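Local coordinates for protein polyhedrin (Simulium ubiquitum cypovirus, PDB 5A9A) that forms the crystalline polyhedra, the occlusion bodies that probably enclose and protect cypovirus particles outside the insect host, at residues A[113-124]-A[168-178]. Sequence-based numbering, arbitrary orientation.
Sequences NICWENVRVEVE and NESLKFKFPSR
R178, extended from CG to NE, crosses the N113 side chain obliquely, its guanidinium nearly coplanar with the N113 amide. NH1 of R178 donates to OD1 of N113 at 2.9 Å, in the plane of both groups, while the carbonyl O of I114 sits over the centre of one guanidinium face. NH2 of R178 reaches the edge of the W116 ring, 3.3 Å from CD1, with the two planes 77° apart, and a water accepts from both NH1 of R178 and NE1 of W116. Past the turn at 115-118, strands 120-124 and 170-176 run antiparallel, with R120-K174, E122-K172 and E124-S170 as hydrogen-bonded pairs. V121 holds CG2 anti to its carbonyl carbon, which brings that methyl to 3.4 Å from CZ of F175; V119 CG1 meets CE1 of the same ring. On the face that carries R120, E122, E124, S170, K172 and K174, the E124 chain bends at chi2 (-70°), laying OE2 3.6 Å from CB of K172, whose NZ bonds instead to A139 O. F175 and V121 pack on I108 of strand 105-111 in the six-stranded sheet, whereas K172 and K174 touch a second subunit. Strands 57-62 and 145-146 flank the pair, completing a four-stranded antiparallel sheet.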
ATOM      1  N   ASN A 113      19.410   6.587   9.951  1.00 15.63           N
ATOM      2  CA  ASN A 113      20.137   7.502   9.087  1.00 17.64           C
ATOM      3  C   ASN A 113      19.165   8.287   8.211  1.00 19.75           C
ATOM      4  O   ASN A 113      19.016   8.003   7.022  1.00 15.79           O
ATOM      5  CB  ASN A 113      21.107   6.699   8.221  1.00 16.89           C
ATOM      6  CG  ASN A 113      21.992   7.570   7.368  1.00 18.44           C
ATOM      7  OD1 ASN A 113      22.292   8.712   7.723  1.00 17.59           O
ATOM      8  ND2 ASN A 113      22.430   7.033   6.235  1.00 18.06           N
ATOM      9  N   ILE A 114      18.507   9.274   8.816  1.00 17.98           N
ATOM     10  CA  ILE A 114      17.418   9.997   8.170  1.00 18.16           C
ATOM     11  C   ILE A 114      17.832  11.405   7.745  1.00 18.78           C
ATOM     12  O   ILE A 114      18.496  12.125   8.494  1.00 16.87           O
ATOM     13  CB  ILE A 114      16.204  10.088   9.121  1.00 19.95           C
ATOM     14  CG1 ILE A 114      15.628   8.689   9.356  1.00 15.62           C
ATOM     15  CG2 ILE A 114      15.141  11.022   8.557  1.00 18.36           C
ATOM     16  CD1 ILE A 114      14.653   8.603  10.511  1.00 16.26           C
ATOM     17  N   CYS A 115      17.439  11.790   6.533  1.00 18.45           N
ATOM     18  CA  CYS A 115      17.691  13.139   6.039  1.00 19.99           C
ATOM     19  C   CYS A 115      16.689  14.092   6.676  1.00 20.29           C
ATOM     20  O   CYS A 115      15.613  14.340   6.128  1.00 17.61           O
ATOM     21  CB  CYS A 115      17.564  13.190   4.516  1.00 22.04           C
ATOM     22  SG  CYS A 115      17.972  14.801   3.798  1.00 21.24           S
ATOM     23  N   TRP A 116      17.053  14.626   7.837  1.00 19.69           N
ATOM     24  CA  TRP A 116      16.131  15.412   8.643  1.00 20.70           C
ATOM     25  C   TRP A 116      15.628  16.640   7.896  1.00 19.41           C
ATOM     26  O   TRP A 116      14.499  17.080   8.104  1.00 18.15           O
ATOM     27  CB  TRP A 116      16.809  15.804   9.957  1.00 20.81           C
ATOM     28  CG  TRP A 116      17.185  14.606  10.761  1.00 20.17           C
ATOM     29  CD1 TRP A 116      18.443  14.138  11.007  1.00 21.41           C
ATOM     30  CD2 TRP A 116      16.284  13.697  11.401  1.00 18.82           C
ATOM     31  NE1 TRP A 116      18.379  12.996  11.771  1.00 19.82           N
ATOM     32  CE2 TRP A 116      17.064  12.704  12.025  1.00 18.87           C
ATOM     33  CE3 TRP A 116      14.890  13.630  11.510  1.00 18.79           C
ATOM     34  CZ2 TRP A 116      16.498  11.658  12.758  1.00 18.85           C
ATOM     35  CZ3 TRP A 116      14.328  12.587  12.227  1.00 18.93           C
ATOM     36  CH2 TRP A 116      15.132  11.616  12.846  1.00 19.99           C
ATOM     37  N   GLU A 117      16.468  17.178   7.021  1.00 19.68           N
ATOM     38  CA  GLU A 117      16.089  18.307   6.179  1.00 21.43           C
ATOM     39  C   GLU A 117      14.867  17.991   5.312  1.00 20.46           C
ATOM     40  O   GLU A 117      14.061  18.874   5.017  1.00 19.77           O
ATOM     41  CB  GLU A 117      17.272  18.703   5.292  1.00 27.72           C
ATOM     42  CG  GLU A 117      16.892  19.370   3.985  1.00 25.86           C
ATOM     43  CD  GLU A 117      18.103  19.679   3.124  1.00 26.03           C
ATOM     44  OE1 GLU A 117      19.208  19.192   3.450  1.00 25.72           O
ATOM     45  OE2 GLU A 117      17.949  20.401   2.117  1.00 23.60           O
ATOM     46  N   ASN A 118      14.732  16.733   4.906  1.00 19.80           N
ATOM     47  CA  ASN A 118      13.667  16.336   3.988  1.00 21.88           C
ATOM     48  C   ASN A 118      12.493  15.642   4.671  1.00 20.74           C
ATOM     49  O   ASN A 118      11.551  15.203   4.008  1.00 19.34           O
ATOM     50  CB  ASN A 118      14.231  15.438   2.885  1.00 22.79           C
ATOM     51  CG  ASN A 118      14.941  16.226   1.801  1.00 22.71           C
ATOM     52  OD1 ASN A 118      15.152  17.431   1.934  1.00 20.63           O
ATOM     53  ND2 ASN A 118      15.311  15.549   0.721  1.00 21.88           N
ATOM     54  N   VAL A 119      12.553  15.541   5.993  1.00 18.04           N
ATOM     55  CA  VAL A 119      11.453  14.973   6.761  1.00 17.65           C
ATOM     56  C   VAL A 119      10.222  15.874   6.686  1.00 18.86           C
ATOM     57  O   VAL A 119      10.325  17.101   6.774  1.00 16.35           O
ATOM     58  CB  VAL A 119      11.850  14.768   8.240  1.00 17.16           C
ATOM     59  CG1 VAL A 119      10.617  14.543   9.109  1.00 19.59           C
ATOM     60  CG2 VAL A 119      12.821  13.606   8.370  1.00 16.38           C
ATOM     61  N   ARG A 120       9.060  15.255   6.510  1.00 15.89           N
ATOM     62  CA  ARG A 120       7.793  15.971   6.540  1.00 16.22           C
ATOM     63  C   ARG A 120       6.805  15.207   7.409  1.00 15.63           C
ATOM     64  O   ARG A 120       6.582  14.016   7.199  1.00 15.52           O
ATOM     65  CB  ARG A 120       7.206  16.113   5.133  1.00 17.07           C
ATOM     66  CG  ARG A 120       8.102  16.813   4.120  1.00 17.95           C
ATOM     67  CD  ARG A 120       8.279  18.293   4.422  1.00 17.61           C
ATOM     68  NE  ARG A 120       9.004  18.974   3.350  1.00 19.65           N
ATOM     69  CZ  ARG A 120      10.322  19.159   3.329  1.00 19.92           C
ATOM     70  NH1 ARG A 120      11.079  18.726   4.330  1.00 18.85           N
ATOM     71  NH2 ARG A 120      10.885  19.786   2.305  1.00 16.81           N
ATOM     72  N   VAL A 121       6.231  15.891   8.392  1.00 15.52           N
ATOM     73  CA  VAL A 121       5.139  15.341   9.185  1.00 16.42           C
ATOM     74  C   VAL A 121       4.026  16.372   9.212  1.00 16.86           C
ATOM     75  O   VAL A 121       4.208  17.484   9.706  1.00 14.86           O
ATOM     76  CB  VAL A 121       5.568  15.013  10.624  1.00 18.18           C
ATOM     77  CG1 VAL A 121       4.370  14.535  11.436  1.00 16.14           C
ATOM     78  CG2 VAL A 121       6.672  13.965  10.631  1.00 17.13           C
ATOM     79  N   GLU A 122       2.869  16.007   8.673  1.00 15.24           N
ATOM     80  CA  GLU A 122       1.799  16.977   8.502  1.00 17.59           C
ATOM     81  C   GLU A 122       0.485  16.493   9.097  1.00 18.27           C
ATOM     82  O   GLU A 122       0.023  15.389   8.810  1.00 15.37           O
ATOM     83  CB  GLU A 122       1.621  17.296   7.017  1.00 18.08           C
ATOM     84  CG  GLU A 122       0.742  18.507   6.749  1.00 18.86           C
ATOM     85  CD  GLU A 122       0.951  19.081   5.357  1.00 21.71           C
ATOM     86  OE1 GLU A 122       0.573  18.411   4.372  1.00 18.55           O
ATOM     87  OE2 GLU A 122       1.496  20.202   5.250  1.00 19.85           O
ATOM     88  N   VAL A 123      -0.103  17.331   9.942  1.00 17.45           N
ATOM     89  CA  VAL A 123      -1.430  17.069  10.475  1.00 19.67           C
ATOM     90  C   VAL A 123      -2.443  17.605   9.476  1.00 20.44           C
ATOM     91  O   VAL A 123      -2.592  18.816   9.313  1.00 19.37           O
ATOM     92  CB  VAL A 123      -1.628  17.741  11.843  1.00 22.21           C
ATOM     93  CG1 VAL A 123      -2.999  17.402  12.408  1.00 21.93           C
ATOM     94  CG2 VAL A 123      -0.531  17.308  12.803  1.00 19.97           C
ATOM     95  N   GLU A 124      -3.130  16.691   8.801  1.00 17.45           N
ATOM     96  CA  GLU A 124      -4.036  17.052   7.720  1.00 18.83           C
ATOM     97  C   GLU A 124      -5.451  17.185   8.255  1.00 19.57           C
ATOM     98  O   GLU A 124      -5.713  16.840   9.407  1.00 18.57           O
ATOM     99  CB  GLU A 124      -3.990  15.981   6.629  1.00 17.25           C
ATOM    100  CG  GLU A 124      -2.580  15.554   6.239  1.00 17.65           C
ATOM    101  CD  GLU A 124      -1.824  16.639   5.491  1.00 21.89           C
ATOM    102  OE1 GLU A 124      -2.359  17.759   5.352  1.00 17.21           O
ATOM    103  OE2 GLU A 124      -0.689  16.367   5.044  1.00 20.52           O
ATOM    104  N   ASN A 168     -10.982  16.225  13.912  1.00 20.94           N
ATOM    105  CA  ASN A 168     -11.192  16.192  12.467  1.00 22.53           C
ATOM    106  C   ASN A 168      -9.899  15.941  11.700  1.00 20.81           C
ATOM    107  O   ASN A 168      -9.896  15.906  10.471  1.00 24.15           O
ATOM    108  CB  ASN A 168     -11.790  17.514  11.987  1.00 22.07           C
ATOM    109  CG  ASN A 168     -10.786  18.653  12.030  1.00 27.80           C
ATOM    110  OD1 ASN A 168     -10.106  18.861  13.037  1.00 26.48           O
ATOM    111  ND2 ASN A 168     -10.677  19.387  10.927  1.00 32.66           N
ATOM    112  N   GLU A 169      -8.800  15.768  12.423  1.00 18.97           N
ATOM    113  CA  GLU A 169      -7.486  15.716  11.792  1.00 19.55           C
ATOM    114  C   GLU A 169      -6.981  14.304  11.516  1.00 17.75           C
ATOM    115  O   GLU A 169      -7.375  13.340  12.172  1.00 16.11           O
ATOM    116  CB  GLU A 169      -6.472  16.479  12.643  1.00 22.14           C
ATOM    117  CG  GLU A 169      -6.785  17.961  12.739  1.00 26.08           C
ATOM    118  CD  GLU A 169      -5.870  18.698  13.694  1.00 30.55           C
ATOM    119  OE1 GLU A 169      -5.743  18.260  14.857  1.00 30.72           O
ATOM    120  OE2 GLU A 169      -5.276  19.716  13.278  1.00 33.39           O
ATOM    121  N   SER A 170      -6.100  14.211  10.526  1.00 16.76           N
ATOM    122  CA  SER A 170      -5.466  12.959  10.147  1.00 17.22           C
ATOM    123  C   SER A 170      -3.966  13.214  10.008  1.00 16.73           C
ATOM    124  O   SER A 170      -3.470  14.237  10.479  1.00 17.13           O
ATOM    125  CB  SER A 170      -6.072  12.429   8.845  1.00 16.61           C
ATOM    126  OG  SER A 170      -5.953  13.374   7.797  1.00 17.06           O
ATOM    127  N   LEU A 171      -3.241  12.301   9.369  1.00 16.15           N
ATOM    128  CA  LEU A 171      -1.782  12.373   9.382  1.00 16.20           C
ATOM    129  C   LEU A 171      -1.139  11.875   8.092  1.00 15.57           C
ATOM    130  O   LEU A 171      -1.548  10.858   7.532  1.00 14.60           O
ATOM    131  CB  LEU A 171      -1.246  11.567  10.570  1.00 15.16           C
ATOM    132  CG  LEU A 171       0.246  11.699  10.885  1.00 19.76           C
ATOM    133  CD1 LEU A 171       0.544  13.056  11.503  1.00 18.17           C
ATOM    134  CD2 LEU A 171       0.692  10.581  11.815  1.00 16.62           C
ATOM    135  N   LYS A 172      -0.125  12.603   7.631  1.00 14.69           N
ATOM    136  CA  LYS A 172       0.685  12.189   6.487  1.00 16.70           C
ATOM    137  C   LYS A 172       2.147  12.463   6.823  1.00 15.81           C
ATOM    138  O   LYS A 172       2.463  13.499   7.408  1.00 17.26           O
ATOM    139  CB  LYS A 172       0.271  12.951   5.222  1.00 16.31           C
ATOM    140  CG  LYS A 172       0.789  12.334   3.924  1.00 17.39           C
ATOM    141  CD  LYS A 172       0.175  12.996   2.687  1.00 17.25           C
ATOM    142  CE  LYS A 172       0.774  14.372   2.424  1.00 17.86           C
ATOM    143  NZ  LYS A 172       0.243  14.991   1.170  1.00 14.30           N
ATOM    144  N   PHE A 173       3.040  11.542   6.470  1.00 15.08           N
ATOM    145  CA  PHE A 173       4.443  11.678   6.868  1.00 17.12           C
ATOM    146  C   PHE A 173       5.438  11.099   5.868  1.00 17.74           C
ATOM    147  O   PHE A 173       5.099  10.238   5.054  1.00 17.29           O
ATOM    148  CB  PHE A 173       4.668  11.021   8.232  1.00 17.33           C
ATOM    149  CG  PHE A 173       4.156   9.613   8.318  1.00 19.17           C
ATOM    150  CD1 PHE A 173       4.959   8.545   7.956  1.00 18.07           C
ATOM    151  CD2 PHE A 173       2.870   9.358   8.764  1.00 18.85           C
ATOM    152  CE1 PHE A 173       4.487   7.246   8.031  1.00 19.50           C
ATOM    153  CE2 PHE A 173       2.390   8.064   8.846  1.00 18.97           C
ATOM    154  CZ  PHE A 173       3.204   7.004   8.479  1.00 18.72           C
ATOM    155  N   LYS A 174       6.676  11.579   5.957  1.00 15.95           N
ATOM    156  CA  LYS A 174       7.765  11.121   5.104  1.00 17.95           C
ATOM    157  C   LYS A 174       9.084  11.189   5.868  1.00 17.45           C
ATOM    158  O   LYS A 174       9.479  12.254   6.335  1.00 15.62           O
ATOM    159  CB  LYS A 174       7.860  11.989   3.846  1.00 18.34           C
ATOM    160  CG  LYS A 174       8.868  11.481   2.826  1.00 24.12           C
ATOM    161  CD  LYS A 174       9.782  12.590   2.324  1.00 26.66           C
ATOM    162  CE  LYS A 174       9.030  13.632   1.513  1.00 24.48           C
ATOM    163  NZ  LYS A 174       9.961  14.421   0.657  1.00 24.50           N
ATOM    164  N   PHE A 175       9.755  10.048   5.998  1.00 17.29           N
ATOM    165  CA  PHE A 175      11.067   9.993   6.639  1.00 18.24           C
ATOM    166  C   PHE A 175      12.064   9.306   5.712  1.00 17.33           C
ATOM    167  O   PHE A 175      12.164   8.083   5.712  1.00 17.61           O
ATOM    168  CB  PHE A 175      10.986   9.233   7.967  1.00 19.13           C
ATOM    169  CG  PHE A 175      10.006   9.820   8.943  1.00 18.77           C
ATOM    170  CD1 PHE A 175      10.384  10.841   9.799  1.00 18.95           C
ATOM    171  CD2 PHE A 175       8.707   9.345   9.007  1.00 18.92           C
ATOM    172  CE1 PHE A 175       9.477  11.385  10.695  1.00 19.95           C
ATOM    173  CE2 PHE A 175       7.801   9.881   9.904  1.00 19.20           C
ATOM    174  CZ  PHE A 175       8.188  10.900  10.748  1.00 18.65           C
ATOM    175  N   PRO A 176      12.803  10.093   4.915  1.00 18.18           N
ATOM    176  CA  PRO A 176      13.697   9.542   3.893  1.00 18.81           C
ATOM    177  C   PRO A 176      15.134   9.346   4.373  1.00 17.91           C
ATOM    178  O   PRO A 176      15.613  10.092   5.226  1.00 17.61           O
ATOM    179  CB  PRO A 176      13.641  10.606   2.798  1.00 20.47           C
ATOM    180  CG  PRO A 176      13.481  11.891   3.558  1.00 22.83           C
ATOM    181  CD  PRO A 176      12.729  11.562   4.838  1.00 18.55           C
ATOM    182  N   SER A 177      15.810   8.345   3.815  1.00 17.76           N
ATOM    183  CA  SER A 177      17.196   8.052   4.172  1.00 19.63           C
ATOM    184  C   SER A 177      18.138   9.147   3.689  1.00 18.39           C
ATOM    185  O   SER A 177      17.858   9.830   2.702  1.00 17.17           O
ATOM    186  CB  SER A 177      17.643   6.727   3.546  1.00 19.07           C
ATOM    187  OG  SER A 177      16.679   5.703   3.719  1.00 26.40           O
ATOM    188  N   ARG A 178      19.256   9.312   4.392  1.00 17.90           N
ATOM    189  CA  ARG A 178      20.378  10.074   3.866  1.00 18.51           C
ATOM    190  C   ARG A 178      21.065   9.229   2.806  1.00 21.17           C
ATOM    191  O   ARG A 178      21.050   7.998   2.882  1.00 19.12           O
ATOM    192  CB  ARG A 178      21.403  10.384   4.957  1.00 22.56           C
ATOM    193  CG  ARG A 178      21.030  11.477   5.936  1.00 21.41           C
ATOM    194  CD  ARG A 178      22.269  11.873   6.728  1.00 26.05           C
ATOM    195  NE  ARG A 178      21.983  12.729   7.876  1.00 26.19           N
ATOM    196  CZ  ARG A 178      21.727  12.281   9.103  1.00 25.92           C
ATOM    197  NH1 ARG A 178      21.700  10.978   9.351  1.00 20.64           N
ATOM    198  NH2 ARG A 178      21.494  13.142  10.085  1.00 21.41           N
TER
HETATM  199  O   HOH W   1      20.148  10.570  12.039  1.00 19.99           O
HETATM  200  O   HOH W   2      10.752  16.578   1.854  1.00 31.52           O
HETATM  201  O   HOH W   3      -4.441  20.383  10.757  1.00 32.03           O